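PDB 2JJQ: uncharacterized RNA methyltransferase pyrab10780 from Pyrococcus abyssi, which catalyses the transfer of a methyl group from S-adenosyl-L-methionine to C5 of uridine 54 in tRNA, forming 5-methyluridine. Local coordinates for residues K316-N321 / E340-S345. Numbering follows the deposited sequence.
With SAH (S-adenosyl-L-homocysteine), chain B.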
ATOM      1  N   LYS A 316      13.501 -19.881   1.316  1.00 13.99           N
ATOM      2  CA  LYS A 316      13.163 -19.844   2.736  1.00 14.05           C
ATOM      3  C   LYS A 316      12.779 -18.394   3.004  1.00 15.19           C
ATOM      4  O   LYS A 316      13.450 -17.495   2.531  1.00 16.42           O
ATOM      5  CB  LYS A 316      14.387 -20.200   3.542  1.00 15.33           C
ATOM      6  CG  LYS A 316      14.784 -21.710   3.407  1.00 19.90           C
ATOM      7  CD  LYS A 316      15.932 -22.010   4.357  1.00 30.46           C
ATOM      8  CE  LYS A 316      16.244 -23.527   4.413  1.00 33.94           C
ATOM      9  NZ  LYS A 316      17.657 -23.645   4.902  1.00 41.22           N
ATOM     10  N   GLY A 317      11.731 -18.158   3.769  1.00 14.84           N
ATOM     11  CA  GLY A 317      11.362 -16.790   4.092  1.00 15.34           C
ATOM     12  C   GLY A 317      11.149 -16.651   5.587  1.00 15.02           C
ATOM     13  O   GLY A 317      10.846 -17.633   6.286  1.00 14.73           O
ATOM     14  N   PHE A 318      11.317 -15.435   6.063  1.00 15.17           N
ATOM     15  CA  PHE A 318      11.119 -15.137   7.479  1.00 14.93           C
ATOM     16  C   PHE A 318      10.412 -13.793   7.661  1.00 15.55           C
ATOM     17  O   PHE A 318      10.618 -12.844   6.901  1.00 13.32           O
ATOM     18  CB  PHE A 318      12.460 -14.982   8.184  1.00 15.69           C
ATOM     19  CG  PHE A 318      13.287 -16.271   8.253  1.00 18.34           C
ATOM     20  CD1 PHE A 318      13.134 -17.140   9.307  1.00 22.07           C
ATOM     21  CD2 PHE A 318      14.252 -16.535   7.296  1.00 23.69           C
ATOM     22  CE1 PHE A 318      13.896 -18.294   9.401  1.00 24.03           C
ATOM     23  CE2 PHE A 318      15.027 -17.713   7.352  1.00 25.41           C
ATOM     24  CZ  PHE A 318      14.851 -18.593   8.402  1.00 24.90           C
ATOM     25  N   ASP A 319       9.655 -13.675   8.744  1.00 13.07           N
ATOM     26  CA  ASP A 319       8.990 -12.434   9.071  1.00 14.24           C
ATOM     27  C   ASP A 319       8.659 -12.522  10.569  1.00 14.57           C
ATOM     28  O   ASP A 319       8.473 -13.633  11.104  1.00 15.80           O
ATOM     29  CB  ASP A 319       7.706 -12.308   8.246  1.00 13.64           C
ATOM     30  CG  ASP A 319       7.142 -10.875   8.250  1.00 16.79           C
ATOM     31  OD1 ASP A 319       6.495 -10.459   9.251  1.00 19.23           O
ATOM     32  OD2 ASP A 319       7.292 -10.195   7.206  1.00 15.15           O
ATOM     33  N   SER A 320       8.589 -11.385  11.248  1.00 15.50           N
ATOM     34  CA  SER A 320       8.323 -11.420  12.702  1.00 16.97           C
ATOM     35  C   SER A 320       6.824 -11.556  12.974  1.00 17.53           C
ATOM     36  O   SER A 320       6.392 -11.808  14.110  1.00 18.37           O
ATOM     37  CB  SER A 320       8.906 -10.146  13.360  1.00 18.25           C
ATOM     38  OG  SER A 320       8.314  -8.970  12.841  1.00 20.83           O
ATOM     39  N   ASN A 321       5.995 -11.376  11.954  1.00 16.16           N
ATOM     40  CA  ASN A 321       4.549 -11.492  12.149  1.00 16.94           C
ATOM     41  C   ASN A 321       4.026 -12.927  11.984  1.00 16.77           C
ATOM     42  O   ASN A 321       4.007 -13.458  10.865  1.00 16.01           O
ATOM     43  CB  ASN A 321       3.790 -10.557  11.169  1.00 15.88           C
ATOM     44  CG  ASN A 321       2.289 -10.403  11.531  1.00 20.80           C
ATOM     45  OD1 ASN A 321       1.502 -11.249  11.257  1.00 18.45           O
ATOM     46  ND2 ASN A 321       1.929  -9.291  12.175  1.00 26.41           N
ATOM     47  N   GLU A 340       9.782 -22.827   2.508  1.00 15.41           N
ATOM     48  CA  GLU A 340       9.580 -22.879   3.950  1.00 16.57           C
ATOM     49  C   GLU A 340       9.569 -21.430   4.477  1.00 16.60           C
ATOM     50  O   GLU A 340      10.394 -20.609   4.033  1.00 16.73           O
ATOM     51  CB  GLU A 340      10.707 -23.716   4.573  1.00 18.85           C
ATOM     52  CG  GLU A 340      11.092 -23.469   5.987  1.00 26.79           C
ATOM     53  CD  GLU A 340      12.251 -24.421   6.456  1.00 38.32           C
ATOM     54  OE1 GLU A 340      12.402 -25.542   5.860  1.00 38.77           O
ATOM     55  OE2 GLU A 340      13.016 -24.038   7.406  1.00 40.90           O
ATOM     56  N   PHE A 341       8.609 -21.130   5.353  1.00 14.91           N
ATOM     57  CA  PHE A 341       8.485 -19.836   6.044  1.00 16.10           C
ATOM     58  C   PHE A 341       8.504 -20.021   7.557  1.00 17.17           C
ATOM     59  O   PHE A 341       7.897 -20.954   8.082  1.00 18.02           O
ATOM     60  CB  PHE A 341       7.232 -19.068   5.602  1.00 15.93           C
ATOM     61  CG  PHE A 341       7.273 -18.662   4.148  1.00 15.11           C
ATOM     62  CD1 PHE A 341       7.745 -17.388   3.769  1.00 13.70           C
ATOM     63  CD2 PHE A 341       6.887 -19.567   3.180  1.00 14.72           C
ATOM     64  CE1 PHE A 341       7.796 -17.019   2.409  1.00 13.75           C
ATOM     65  CE2 PHE A 341       6.919 -19.208   1.766  1.00 15.63           C
ATOM     66  CZ  PHE A 341       7.384 -17.942   1.417  1.00 16.56           C
ATOM     67  N   GLU A 342       9.194 -19.135   8.241  1.00 18.11           N
ATOM     68  CA  GLU A 342       9.371 -19.226   9.684  1.00 19.30           C
ATOM     69  C   GLU A 342       9.334 -17.818  10.314  1.00 17.97           C
ATOM     70  O   GLU A 342       9.673 -16.806   9.683  1.00 17.65           O
ATOM     71  CB  GLU A 342      10.726 -19.898   9.994  1.00 20.83           C
ATOM     72  CG  GLU A 342      10.897 -21.294   9.326  1.00 26.10           C
ATOM     73  CD  GLU A 342      10.024 -22.398   9.961  1.00 35.05           C
ATOM     74  OE1 GLU A 342       9.254 -22.104  10.918  1.00 39.27           O
ATOM     75  OE2 GLU A 342      10.088 -23.570   9.502  1.00 37.68           O
ATOM     76  N   VAL A 343       8.884 -17.753  11.568  1.00 16.39           N
ATOM     77  CA  VAL A 343       8.819 -16.477  12.256  1.00 16.57           C
ATOM     78  C   VAL A 343      10.179 -16.212  12.869  1.00 17.59           C
ATOM     79  O   VAL A 343      10.717 -17.059  13.620  1.00 19.82           O
ATOM     80  CB  VAL A 343       7.753 -16.532  13.358  1.00 15.90           C
ATOM     81  CG1 VAL A 343       7.827 -15.234  14.238  1.00 18.55           C
ATOM     82  CG2 VAL A 343       6.388 -16.754  12.746  1.00 17.49           C
ATOM     83  N   ALA A 344      10.766 -15.092  12.523  1.00 18.43           N
ATOM     84  CA  ALA A 344      12.046 -14.665  13.111  1.00 18.88           C
ATOM     85  C   ALA A 344      12.146 -13.157  12.975  1.00 19.75           C
ATOM     86  O   ALA A 344      11.537 -12.549  12.087  1.00 18.36           O
ATOM     87  CB  ALA A 344      13.184 -15.324  12.437  1.00 19.41           C
ATOM     88  N   SER A 345      12.920 -12.557  13.872  1.00 18.60           N
ATOM     89  CA  SER A 345      13.220 -11.150  13.839  1.00 19.24           C
ATOM     90  C   SER A 345      14.479 -10.892  13.011  1.00 19.59           C
ATOM     91  O   SER A 345      15.415 -11.712  13.028  1.00 20.68           O
ATOM     92  CB  SER A 345      13.516 -10.693  15.282  1.00 20.32           C
ATOM     93  OG  SER A 345      14.007  -9.371  15.307  1.00 22.98           O
TER
HETATM   94  N   SAH B1406       7.562  -8.612   1.265  1.00 21.75           N
HETATM   95  CA  SAH B1406       6.263  -8.428   1.991  1.00 23.85           C
HETATM   96  CB  SAH B1406       6.147  -7.015   2.563  1.00 22.33           C
HETATM   97  CG  SAH B1406       7.165  -6.728   3.643  1.00 22.54           C
HETATM   98  SD  SAH B1406       6.498  -5.395   4.654  1.00 23.82           S
HETATM   99  C   SAH B1406       5.142  -8.612   0.995  1.00 25.26           C
HETATM  100  O   SAH B1406       3.948  -8.700   1.323  1.00 26.29           O
HETATM  101  OXT SAH B1406       5.423  -8.646  -0.194  1.00 26.66           O
HETATM  102  C5' SAH B1406       7.731  -5.430   5.930  1.00 19.92           C
HETATM  103  C4' SAH B1406       7.593  -6.714   6.767  1.00 18.67           C
HETATM  104  O4' SAH B1406       8.472  -6.697   7.923  1.00 18.29           O
HETATM  105  C3' SAH B1406       6.194  -6.951   7.336  1.00 19.19           C
HETATM  106  O3' SAH B1406       5.680  -8.183   6.792  1.00 18.55           O
HETATM  107  C2' SAH B1406       6.406  -7.003   8.870  1.00 18.26           C
HETATM  108  O2' SAH B1406       5.609  -7.961   9.574  1.00 15.10           O
HETATM  109  C1' SAH B1406       7.844  -7.407   9.007  1.00 17.31           C
HETATM  110  N9  SAH B1406       8.614  -6.875  10.126  1.00 19.79           N
HETATM  111  C8  SAH B1406       8.512  -5.656  10.708  1.00 18.96           C
HETATM  112  N7  SAH B1406       9.504  -5.524  11.629  1.00 20.01           N
HETATM  113  C5  SAH B1406      10.254  -6.638  11.607  1.00 20.24           C
HETATM  114  C6  SAH B1406      11.450  -7.146  12.310  1.00 21.71           C
HETATM  115  N6  SAH B1406      12.012  -6.351  13.255  1.00 23.21           N
HETATM  116  N1  SAH B1406      11.904  -8.395  11.964  1.00 20.51           N
HETATM  117  C2  SAH B1406      11.310  -9.157  11.019  1.00 22.22           C
HETATM  118  N3  SAH B1406      10.214  -8.748  10.364  1.00 16.59           N
HETATM  119  C4  SAH B1406       9.676  -7.530  10.607  1.00 20.62           C
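Gly-317 and Phe-341 pair between parallel strands 316-319 and 340-343, the two strands of a right-handed beta-alpha-beta crossover at one edge of the Rossmann-like methyltransferase sheet. Gly-317 N donates to Glu-340 O at 2.8 Å, and its carbonyl O accepts from Glu-342 N. With no CB on Gly-317, the Phe-341 ring can settle obliquely against the glycine, CD1 3.7 Å from Gly-317 CA. Beyond, helix 322-335 covers this ring through Ala-328 and Val-332. On the opposite face of the sheet, the flat apolar ring of Phe-318 covers the small Ala-344 methyl, CD1 3.6 Å from Ala-344 CB, and its CE1 meets the aliphatic CB of Glu-342, whose carboxylate turns off to a salt bridge with Arg-329.

Asp-319 ends its strand where the cofactor product binds. From CB, chi1 of -165° sets CG anti to the backbone N, 3.4 Å from O3' of S-adenosyl-L-homocysteine and nearly as near O2'. A short, two-oxygen side chain suits a vicinal diol: OD2 takes O3' at 2.6 Å and also accepts from Gly-300 N, while OD1 takes O2' at 2.7 Å. Helping to fix the carboxylate's rotation, an Asx turn closes as Asn-321 N reaches the anti lone pair of Asp-319 OD1 at 2.9 Å.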